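Local coordinates for Bcl10-interacting CARD protein (Homo sapiens, PDB 4FH0) that associates with BCL10 through CARD-CARD interaction and plays a role in inhibiting BCL10-induced activation of NF-kappa-B, at residues G22-Q27 against I87-L92. The protein carries 2 engineered substitutions. Sequence-based numbering, arbitrary orientation.
Sequences GRLSEQ and IHAQPL. With SO4 (sulfate ion), chain D.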
ATOM      1  N   GLY A  22      -7.322  -5.715  10.702  1.00 10.03           N
ATOM      2  CA  GLY A  22      -8.649  -5.179  10.471  1.00 10.95           C
ATOM      3  C   GLY A  22      -8.671  -3.882   9.673  1.00 10.54           C
ATOM      4  O   GLY A  22      -9.705  -3.474   9.166  1.00 12.30           O
ATOM      5  N   ARG A  23      -7.543  -3.227   9.508  1.00  9.34           N
ATOM      6  CA  ARG A  23      -7.570  -1.927   8.843  1.00  9.70           C
ATOM      7  C   ARG A  23      -7.794  -2.041   7.335  1.00  9.12           C
ATOM      8  O   ARG A  23      -8.586  -1.280   6.773  1.00 10.65           O
ATOM      9  CB  ARG A  23      -6.325  -1.156   9.218  1.00 11.89           C
ATOM     10  CG  ARG A  23      -6.348  -0.794  10.768  1.00 15.46           C
ATOM     11  CD  ARG A  23      -6.654   0.602  10.885  1.00 17.05           C
ATOM     12  NE  ARG A  23      -6.974   1.035  12.238  1.00 15.29           N
ATOM     13  CZ  ARG A  23      -6.125   1.129  13.257  1.00 14.26           C
ATOM     14  NH1 ARG A  23      -4.868   0.708  13.170  1.00 14.56           N
ATOM     15  NH2 ARG A  23      -6.568   1.643  14.391  1.00 13.70           N
ATOM     16  N   LEU A  24      -7.118  -2.992   6.702  1.00  7.78           N
ATOM     17  CA  LEU A  24      -7.296  -3.256   5.293  1.00  8.16           C
ATOM     18  C   LEU A  24      -7.699  -4.712   5.120  1.00  8.87           C
ATOM     19  O   LEU A  24      -7.140  -5.618   5.748  1.00 10.44           O
ATOM     20  CB  LEU A  24      -6.011  -2.974   4.520  1.00  8.80           C
ATOM     21  CG  LEU A  24      -5.702  -1.501   4.300  1.00  9.41           C
ATOM     22  CD1 LEU A  24      -4.269  -1.330   3.854  1.00 10.43           C
ATOM     23  CD2 LEU A  24      -6.660  -0.926   3.271  1.00 10.92           C
ATOM     24  N   SER A  25      -8.685  -4.934   4.268  1.00  8.82           N
ATOM     25  CA  SER A  25      -9.089  -6.283   3.910  1.00  8.74           C
ATOM     26  C   SER A  25      -8.295  -6.811   2.731  1.00  7.70           C
ATOM     27  O   SER A  25      -7.679  -6.046   1.989  1.00  8.26           O
ATOM     28  CB  SER A  25     -10.558  -6.320   3.543  1.00 10.02           C
ATOM     29  OG  SER A  25     -10.757  -5.655   2.317  1.00 10.06           O
ATOM     30  N   GLU A  26      -8.376  -8.121   2.519  1.00  8.29           N
ATOM     31  CA  GLU A  26      -7.718  -8.721   1.378  1.00  8.68           C
ATOM     32  C   GLU A  26      -8.208  -8.081   0.079  1.00  8.83           C
ATOM     33  O   GLU A  26      -7.407  -7.789  -0.805  1.00  9.35           O
ATOM     34  CB  GLU A  26      -7.945 -10.230   1.354  1.00 10.19           C
ATOM     35  CG  GLU A  26      -7.251 -10.945   0.208  1.00 11.60           C
ATOM     36  CD  GLU A  26      -5.760 -11.049   0.413  1.00 13.10           C
ATOM     37  OE1 GLU A  26      -5.353 -11.476   1.505  1.00 13.98           O
ATOM     38  OE2 GLU A  26      -4.984 -10.693  -0.507  1.00 14.01           O
ATOM     39  N   GLN A  27      -9.519  -7.887  -0.047  1.00  8.79           N
ATOM     40  CA  GLN A  27     -10.033  -7.292  -1.279  1.00 10.48           C
ATOM     41  C   GLN A  27      -9.492  -5.893  -1.479  1.00  9.87           C
ATOM     42  O   GLN A  27      -9.166  -5.532  -2.596  1.00 10.51           O
ATOM     43  CB  GLN A  27     -11.561  -7.284  -1.305  1.00 14.31           C
ATOM     44  CG  GLN A  27     -12.176  -8.670  -1.389  1.00 19.16           C
ATOM     45  CD  GLN A  27     -11.982  -9.345  -2.761  1.00 23.10           C
ATOM     46  OE1 GLN A  27     -11.439  -8.757  -3.686  1.00 25.38           O
ATOM     47  NE2 GLN A  27     -12.456 -10.584  -2.888  1.00 25.38           N
ATOM     48  N   ILE A  87      -8.511   5.644  -3.539  1.00  8.13           N
ATOM     49  CA  ILE A  87      -9.469   5.014  -4.468  1.00  9.26           C
ATOM     50  C   ILE A  87     -10.162   3.799  -3.844  1.00  9.42           C
ATOM     51  O   ILE A  87     -11.391   3.662  -3.953  1.00 11.20           O
ATOM     52  CB  ILE A  87      -8.788   4.591  -5.800  1.00 11.05           C
ATOM     53  CG1 ILE A  87      -8.285   5.834  -6.529  1.00 12.38           C
ATOM     54  CG2 ILE A  87      -9.754   3.762  -6.674  1.00 11.75           C
ATOM     55  CD1 ILE A  87      -7.384   5.524  -7.686  1.00 14.06           C
ATOM     56  N   HIS A  88      -9.383   2.914  -3.210  1.00  8.45           N
ATOM     57  CA  HIS A  88      -9.902   1.616  -2.776  1.00  9.11           C
ATOM     58  C   HIS A  88     -10.177   1.442  -1.284  1.00 10.33           C
ATOM     59  O   HIS A  88     -10.758   0.433  -0.884  1.00 12.06           O
ATOM     60  CB  HIS A  88      -8.960   0.518  -3.274  1.00 10.27           C
ATOM     61  CG  HIS A  88      -8.886   0.456  -4.761  1.00 11.70           C
ATOM     62  ND1 HIS A  88      -9.983   0.146  -5.537  1.00 12.62           N
ATOM     63  CD2 HIS A  88      -7.870   0.701  -5.618  1.00 12.41           C
ATOM     64  CE1 HIS A  88      -9.639   0.183  -6.810  1.00 12.65           C
ATOM     65  NE2 HIS A  88      -8.366   0.532  -6.888  1.00 13.34           N
ATOM     66  N   ALA A  89      -9.775   2.382  -0.466  1.00  9.54           N
ATOM     67  CA  ALA A  89      -9.999   2.338   0.969  1.00  9.97           C
ATOM     68  C   ALA A  89     -10.213   3.716   1.549  1.00  9.06           C
ATOM     69  O   ALA A  89      -9.586   4.094   2.417  1.00  9.23           O
ATOM     70  CB  ALA A  89      -8.827   1.666   1.688  1.00 11.30           C
ATOM     71  N   GLN A  90     -11.139   4.453   0.973  1.00  9.41           N
ATOM     72  CA  GLN A  90     -11.299   5.846   1.349  1.00 10.13           C
ATOM     73  C   GLN A  90     -11.499   6.107   2.846  1.00 10.69           C
ATOM     74  O   GLN A  90     -10.903   7.031   3.379  1.00 11.36           O
ATOM     75  CB  GLN A  90     -12.396   6.509   0.510  1.00 11.49           C
ATOM     76  CG  GLN A  90     -12.374   8.023   0.619  1.00 12.43           C
ATOM     77  CD  GLN A  90     -13.164   8.549   1.790  1.00 14.74           C
ATOM     78  OE1 GLN A  90     -14.162   7.954   2.212  1.00 16.68           O
ATOM     79  NE2 GLN A  90     -12.701   9.667   2.347  1.00 14.50           N
ATOM     80  N   PRO A  91     -12.331   5.306   3.523  1.00 12.02           N
ATOM     81  CA  PRO A  91     -12.496   5.560   4.954  1.00 12.92           C
ATOM     82  C   PRO A  91     -11.175   5.507   5.715  1.00 12.03           C
ATOM     83  O   PRO A  91     -10.871   6.363   6.544  1.00 13.24           O
ATOM     84  CB  PRO A  91     -13.450   4.451   5.381  1.00 14.21           C
ATOM     85  CG  PRO A  91     -14.255   4.208   4.160  1.00 15.17           C
ATOM     86  CD  PRO A  91     -13.286   4.303   3.034  1.00 13.63           C
ATOM     87  N   LEU A  92     -10.366   4.509   5.425  1.00 10.65           N
ATOM     88  CA  LEU A  92      -9.068   4.399   6.081  1.00 10.05           C
ATOM     89  C   LEU A  92      -8.153   5.570   5.700  1.00  9.89           C
ATOM     90  O   LEU A  92      -7.497   6.181   6.551  1.00 10.51           O
ATOM     91  CB  LEU A  92      -8.414   3.043   5.787  1.00 10.25           C
ATOM     92  CG  LEU A  92      -7.033   2.893   6.413  1.00 10.98           C
ATOM     93  CD1 LEU A  92      -7.057   3.041   7.924  1.00 12.25           C
ATOM     94  CD2 LEU A  92      -6.474   1.528   6.018  1.00 12.14           C
TER
HETATM   95  S   SO4 D 202     -10.312   0.662  13.807  1.00 36.63           S
HETATM   96  O1  SO4 D 202      -9.550   1.661  14.542  1.00 35.02           O
HETATM   97  O2  SO4 D 202      -9.832   0.573  12.411  1.00 36.47           O
HETATM   98  O3  SO4 D 202     -10.029  -0.638  14.420  1.00 36.08           O
HETATM   99  O4  SO4 D 202     -11.744   0.924  13.854  1.00 37.07           O
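R23 does two jobs along one side chain: its CD packs on L92 CD1 at 3.9 Å, while its guanidinium is hydrogen-bonded to a sulfate, probably picked up from the crystallisation liquor. R23 gives it two bonds, R23 NE to sulfate O2 at 2.9 Å (143° at the hydrogen) and R23 NH2 to sulfate O1 at 3.0 Å, with O2 at the guanidinium edge, near its plane. R95 donates to the same ion, and R23 NH1 turns instead to the backbone carbonyl of the engineered M17, which should help fix the group's rotation. With an alanine here, the sulfate would probably lose two of its bonds and the M17 carbonyl its partner NH1, and L92 CD1 would lose the CD methylene packed against it. L92 points toward the 22-27 loop: CG stands anti to the backbone N (chi1 178°), and L92 CD2 lies 3.6 Å from L24 CG, the two leucines crossing at about a right angle. L24 CD2 also meets A89 CB at 3.7 Å, and its side chain reaches V29 and L63. No hydrogen bond joins the segments; apolar packing ties the loop leading into helix 26-37 to the junction of helices 75-88 and 90-95, within the all-helical death-fold bundle of a CARD.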